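Local structure of trehalose synthase regulatory protein (Candida albicans, 5HUS) at residues A[103-115]-A[218-230]. The protein probably regulates trehalose synthesis, and has a C-terminal domain related to trehalose-phosphate phosphatases of the HAD superfamily. Residues are numbered along the deposited sequence; the frame is centred on the assembly and turned at random.
Sequences KLIGAKNWISLAD and QKYVVTHINEFQQ
Ile111 fills the apolar centre between segments 103-115 and 218-230, with Val221 and Ile225 facing its two branches. With CG1 beside the backbone N (chi1 -64°), its CD1 reaches Val221 CG1 at 4.0 Å, while CG2 meets Ile225 CD1 at 3.8 Å. Leu113 extends this patch: its CD1 lies against Ile225 CD1 and 3.9 Å from Phe228 CB. On the other flank Gln218 lays its CG and CD over Ile111 CG1, and a kink at chi2 (145°) turns its amide toward residues 107-109. There, beside the chain leaving the type II turn 104-107, OE1 rests 3.4 Å from Ala107 CB and NE2 gives a long hydrogen bond of 3.3 Å to Asn109 O from above the carbonyl plane. A water joins Leu104 N, Asn109 O and Gln218 OE1. At the far edge Gln229 NE2 donates to Leu113 O at 2.9 Å, and a second water links NE2 to OD1 of Asp115, whose OD2 caps Glu118 N in helix 116-136. The contact thus illustrates a covered sheet margin: 111-112 is the outermost strand beside 101-103 in the HAD-type sheet, helix 218-223 and the weakly bonded helical turn about 225-229 pack on Ile111 and the following loop residue Leu113, and helix 200-213 touches Leu113, Val221 and Phe228.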
loop_
_atom_site.group_PDB
_atom_site.type_symbol
_atom_site.label_atom_id
_atom_site.label_comp_id
_atom_site.label_asym_id
_atom_site.label_seq_id
_atom_site.Cartn_x
_atom_site.Cartn_y
_atom_site.Cartn_z
ATOM N N LYS A 103 1.351 9.887 -6.697
ATOM C CA LYS A 103 0.845 11.188 -7.113
ATOM C C LYS A 103 0.559 12.011 -5.857
ATOM O O LYS A 103 -0.436 11.801 -5.160
ATOM C CB LYS A 103 -0.400 11.049 -8.007
ATOM C CG LYS A 103 -1.008 12.382 -8.418
ATOM C CD LYS A 103 -2.097 12.203 -9.485
ATOM C CE LYS A 103 -1.483 11.847 -10.832
ATOM N NZ LYS A 103 -2.483 11.857 -11.948
ATOM N N LEU A 104 1.480 12.923 -5.561
ATOM C CA LEU A 104 1.360 13.810 -4.414
ATOM C C LEU A 104 0.115 14.670 -4.533
ATOM O O LEU A 104 -0.345 14.956 -5.636
ATOM C CB LEU A 104 2.601 14.694 -4.298
ATOM C CG LEU A 104 3.937 13.961 -4.173
ATOM C CD1 LEU A 104 5.094 14.932 -4.355
ATOM C CD2 LEU A 104 4.043 13.242 -2.839
ATOM N N ILE A 105 -0.428 15.081 -3.396
ATOM C CA ILE A 105 -1.637 15.899 -3.387
ATOM C C ILE A 105 -1.410 17.181 -4.187
ATOM O O ILE A 105 -0.429 17.898 -3.965
ATOM C CB ILE A 105 -2.064 16.225 -1.944
ATOM C CG1 ILE A 105 -2.494 14.948 -1.220
ATOM C CG2 ILE A 105 -3.199 17.220 -1.929
ATOM C CD1 ILE A 105 -2.561 15.096 0.302
ATOM N N GLY A 106 -2.295 17.437 -5.148
ATOM C CA GLY A 106 -2.194 18.619 -5.990
ATOM C C GLY A 106 -1.353 18.442 -7.246
ATOM O O GLY A 106 -1.333 19.319 -8.109
ATOM N N ALA A 107 -0.659 17.313 -7.355
ATOM C CA ALA A 107 0.238 17.076 -8.489
ATOM C C ALA A 107 -0.520 16.592 -9.718
ATOM O O ALA A 107 -1.476 15.829 -9.602
ATOM C CB ALA A 107 1.313 16.073 -8.116
ATOM N N LYS A 108 -0.081 17.032 -10.893
ATOM C CA LYS A 108 -0.689 16.596 -12.148
ATOM C C LYS A 108 -0.054 15.303 -12.647
ATOM O O LYS A 108 -0.657 14.560 -13.415
ATOM C CB LYS A 108 -0.552 17.676 -13.226
ATOM C CG LYS A 108 -1.085 19.043 -12.843
ATOM C CD LYS A 108 -1.101 19.970 -14.054
ATOM C CE LYS A 108 -0.470 21.321 -13.745
ATOM N NZ LYS A 108 -1.190 22.053 -12.666
ATOM N N ASN A 109 1.170 15.044 -12.205
ATOM C CA ASN A 109 1.945 13.929 -12.730
ATOM C C ASN A 109 2.319 12.902 -11.672
ATOM O O ASN A 109 2.444 13.228 -10.497
ATOM C CB ASN A 109 3.212 14.455 -13.400
ATOM C CG ASN A 109 2.915 15.234 -14.656
ATOM O OD1 ASN A 109 2.066 14.837 -15.456
ATOM N ND2 ASN A 109 3.601 16.354 -14.837
ATOM N N TRP A 110 2.498 11.660 -12.106
ATOM C CA TRP A 110 2.980 10.612 -11.222
ATOM C C TRP A 110 4.486 10.641 -11.107
ATOM O O TRP A 110 5.199 10.870 -12.090
ATOM C CB TRP A 110 2.560 9.224 -11.713
ATOM C CG TRP A 110 1.096 8.964 -11.699
ATOM C CD1 TRP A 110 0.204 9.241 -12.697
ATOM C CD2 TRP A 110 0.345 8.342 -10.649
ATOM N NE1 TRP A 110 -1.059 8.841 -12.325
ATOM C CE2 TRP A 110 -0.998 8.284 -11.074
ATOM C CE3 TRP A 110 0.681 7.830 -9.390
ATOM C CZ2 TRP A 110 -2.008 7.734 -10.283
ATOM C CZ3 TRP A 110 -0.324 7.286 -8.604
ATOM C CH2 TRP A 110 -1.655 7.245 -9.054
ATOM N N ILE A 111 4.956 10.385 -9.896
ATOM C CA ILE A 111 6.354 10.103 -9.637
ATOM C C ILE A 111 6.588 8.613 -9.770
ATOM O O ILE A 111 5.854 7.813 -9.193
ATOM C CB ILE A 111 6.771 10.544 -8.234
ATOM C CG1 ILE A 111 6.652 12.060 -8.089
ATOM C CG2 ILE A 111 8.190 10.057 -7.924
ATOM C CD1 ILE A 111 6.731 12.526 -6.653
ATOM N N SER A 112 7.602 8.236 -10.535
ATOM C CA SER A 112 7.937 6.827 -10.669
ATOM C C SER A 112 9.050 6.459 -9.693
ATOM O O SER A 112 10.225 6.760 -9.916
ATOM C CB SER A 112 8.343 6.500 -12.105
ATOM O OG SER A 112 8.533 5.103 -12.268
ATOM N N LEU A 113 8.665 5.822 -8.594
ATOM C CA LEU A 113 9.633 5.252 -7.674
ATOM C C LEU A 113 10.265 4.022 -8.320
ATOM O O LEU A 113 11.455 3.748 -8.137
ATOM C CB LEU A 113 8.958 4.907 -6.346
ATOM C CG LEU A 113 9.821 4.553 -5.141
ATOM C CD1 LEU A 113 10.961 5.544 -4.946
ATOM C CD2 LEU A 113 8.939 4.498 -3.896
ATOM N N ALA A 114 9.454 3.282 -9.078
ATOM C CA ALA A 114 9.954 2.202 -9.915
ATOM C C ALA A 114 10.933 2.780 -10.931
ATOM O O ALA A 114 10.705 3.864 -11.470
ATOM C CB ALA A 114 8.803 1.485 -10.620
ATOM N N ASP A 115 12.033 2.070 -11.163
ATOM C CA ASP A 115 12.990 2.457 -12.192
ATOM C C ASP A 115 12.578 1.876 -13.537
ATOM O O ASP A 115 12.402 0.668 -13.660
ATOM C CB ASP A 115 14.397 1.977 -11.827
ATOM C CG ASP A 115 15.421 2.407 -12.837
ATOM O OD1 ASP A 115 15.827 3.587 -12.787
ATOM O OD2 ASP A 115 15.798 1.577 -13.694
ATOM N N GLN A 218 8.234 18.374 -6.171
ATOM C CA GLN A 218 8.291 17.191 -7.012
ATOM C C GLN A 218 9.578 17.107 -7.814
ATOM O O GLN A 218 10.160 16.032 -7.947
ATOM C CB GLN A 218 7.092 17.173 -7.954
ATOM C CG GLN A 218 6.949 15.908 -8.761
ATOM C CD GLN A 218 5.499 15.546 -8.970
ATOM O OE1 GLN A 218 4.669 15.732 -8.076
ATOM N NE2 GLN A 218 5.179 15.036 -10.152
ATOM N N LYS A 219 10.016 18.245 -8.344
ATOM C CA LYS A 219 11.220 18.276 -9.166
ATOM C C LYS A 219 12.428 17.784 -8.381
ATOM O O LYS A 219 13.266 17.063 -8.915
ATOM C CB LYS A 219 11.469 19.684 -9.709
ATOM C CG LYS A 219 10.462 20.112 -10.770
ATOM C CD LYS A 219 10.956 21.315 -11.561
ATOM C CE LYS A 219 9.973 21.700 -12.658
ATOM N NZ LYS A 219 9.721 20.585 -13.618
ATOM N N TYR A 220 12.506 18.154 -7.107
ATOM C CA TYR A 220 13.600 17.686 -6.263
ATOM C C TYR A 220 13.531 16.174 -6.095
ATOM O O TYR A 220 14.536 15.479 -6.233
ATOM C CB TYR A 220 13.570 18.373 -4.894
ATOM C CG TYR A 220 14.592 17.827 -3.922
ATOM C CD1 TYR A 220 15.871 18.363 -3.856
ATOM C CD2 TYR A 220 14.277 16.776 -3.068
ATOM C CE1 TYR A 220 16.809 17.864 -2.969
ATOM C CE2 TYR A 220 15.206 16.271 -2.182
ATOM C CZ TYR A 220 16.470 16.819 -2.134
ATOM O OH TYR A 220 17.390 16.309 -1.248
ATOM N N VAL A 221 12.337 15.672 -5.793
ATOM C CA VAL A 221 12.139 14.243 -5.597
ATOM C C VAL A 221 12.510 13.454 -6.854
ATOM O O VAL A 221 13.230 12.456 -6.779
ATOM C CB VAL A 221 10.682 13.929 -5.207
ATOM C CG1 VAL A 221 10.458 12.424 -5.142
ATOM C CG2 VAL A 221 10.347 14.577 -3.879
ATOM N N VAL A 222 12.022 13.907 -8.005
ATOM C CA VAL A 222 12.308 13.227 -9.263
ATOM C C VAL A 222 13.809 13.248 -9.557
ATOM O O VAL A 222 14.394 12.216 -9.889
ATOM C CB VAL A 222 11.516 13.854 -10.433
ATOM C CG1 VAL A 222 11.940 13.241 -11.758
ATOM C CG2 VAL A 222 10.017 13.665 -10.210
ATOM N N THR A 223 14.435 14.409 -9.392
ATOM C CA THR A 223 15.872 14.547 -9.610
ATOM C C THR A 223 16.671 13.645 -8.671
ATOM O O THR A 223 17.690 13.070 -9.062
ATOM C CB THR A 223 16.330 16.010 -9.419
ATOM O OG1 THR A 223 15.684 16.845 -10.387
ATOM C CG2 THR A 223 17.840 16.134 -9.583
ATOM N N HIS A 224 16.201 13.509 -7.436
ATOM C CA HIS A 224 16.923 12.718 -6.446
ATOM C C HIS A 224 16.246 11.379 -6.157
ATOM O O HIS A 224 16.328 10.873 -5.045
ATOM C CB HIS A 224 17.081 13.514 -5.146
ATOM C CG HIS A 224 17.873 14.776 -5.306
ATOM N ND1 HIS A 224 17.323 15.943 -5.791
ATOM C CD2 HIS A 224 19.176 15.046 -5.058
ATOM C CE1 HIS A 224 18.254 16.881 -5.832
ATOM N NE2 HIS A 224 19.387 16.362 -5.394
ATOM N N ILE A 225 15.608 10.790 -7.163
ATOM C CA ILE A 225 14.795 9.600 -6.919
ATOM C C ILE A 225 15.652 8.414 -6.459
ATOM O O ILE A 225 15.182 7.568 -5.711
ATOM C CB ILE A 225 13.958 9.210 -8.167
ATOM C CG1 ILE A 225 12.815 8.260 -7.781
ATOM C CG2 ILE A 225 14.833 8.614 -9.279
ATOM C CD1 ILE A 225 11.724 8.910 -6.957
ATOM N N ASN A 226 16.920 8.377 -6.865
ATOM C CA ASN A 226 17.812 7.304 -6.435
ATOM C C ASN A 226 17.896 7.187 -4.914
ATOM O O ASN A 226 17.957 6.082 -4.367
ATOM C CB ASN A 226 19.211 7.508 -7.028
ATOM C CG ASN A 226 20.319 7.112 -6.072
ATOM O OD1 ASN A 226 20.638 5.932 -5.927
ATOM N ND2 ASN A 226 20.920 8.103 -5.420
ATOM N N GLU A 227 17.885 8.327 -4.231
ATOM C CA GLU A 227 17.888 8.348 -2.772
ATOM C C GLU A 227 16.638 7.687 -2.181
ATOM O O GLU A 227 16.716 7.018 -1.155
ATOM C CB GLU A 227 18.005 9.785 -2.263
ATOM C CG GLU A 227 19.341 10.443 -2.562
ATOM C CD GLU A 227 19.381 11.890 -2.113
ATOM O OE1 GLU A 227 18.621 12.254 -1.188
ATOM O OE2 GLU A 227 20.170 12.666 -2.692
ATOM N N PHE A 228 15.491 7.872 -2.827
ATOM C CA PHE A 228 14.257 7.272 -2.334
ATOM C C PHE A 228 14.139 5.798 -2.721
ATOM O O PHE A 228 13.319 5.061 -2.168
ATOM C CB PHE A 228 13.050 8.079 -2.831
ATOM C CG PHE A 228 13.004 9.472 -2.269
ATOM C CD1 PHE A 228 13.419 10.555 -3.027
ATOM C CD2 PHE A 228 12.595 9.690 -0.965
ATOM C CE1 PHE A 228 13.406 11.838 -2.505
ATOM C CE2 PHE A 228 12.580 10.974 -0.430
ATOM C CZ PHE A 228 12.982 12.049 -1.205
ATOM N N GLN A 229 14.988 5.360 -3.644
ATOM C CA GLN A 229 15.022 3.963 -4.063
ATOM C C GLN A 229 16.025 3.136 -3.261
ATOM O O GLN A 229 16.053 1.911 -3.373
ATOM C CB GLN A 229 15.361 3.868 -5.548
ATOM C CG GLN A 229 14.371 4.565 -6.453
ATOM C CD GLN A 229 14.900 4.745 -7.863
ATOM O OE1 GLN A 229 16.115 4.775 -8.086
ATOM N NE2 GLN A 229 13.997 4.869 -8.821
ATOM N N GLN A 230 16.850 3.811 -2.465
ATOM C CA GLN A 230 17.864 3.144 -1.652
ATOM C C GLN A 230 17.194 2.271 -0.589
ATOM O O GLN A 230 16.019 2.469 -0.287
ATOM C CB GLN A 230 18.798 4.182 -1.007
ATOM C CG GLN A 230 18.286 4.789 0.291
ATOM C CD GLN A 230 19.071 6.024 0.701
ATOM O OE1 GLN A 230 20.040 6.401 0.045
ATOM N NE2 GLN A 230 18.652 6.662 1.788
HETATM O O HOH W 1 3.339 13.412 -7.831
HETATM O O HOH W 2 14.937 5.639 -11.463
#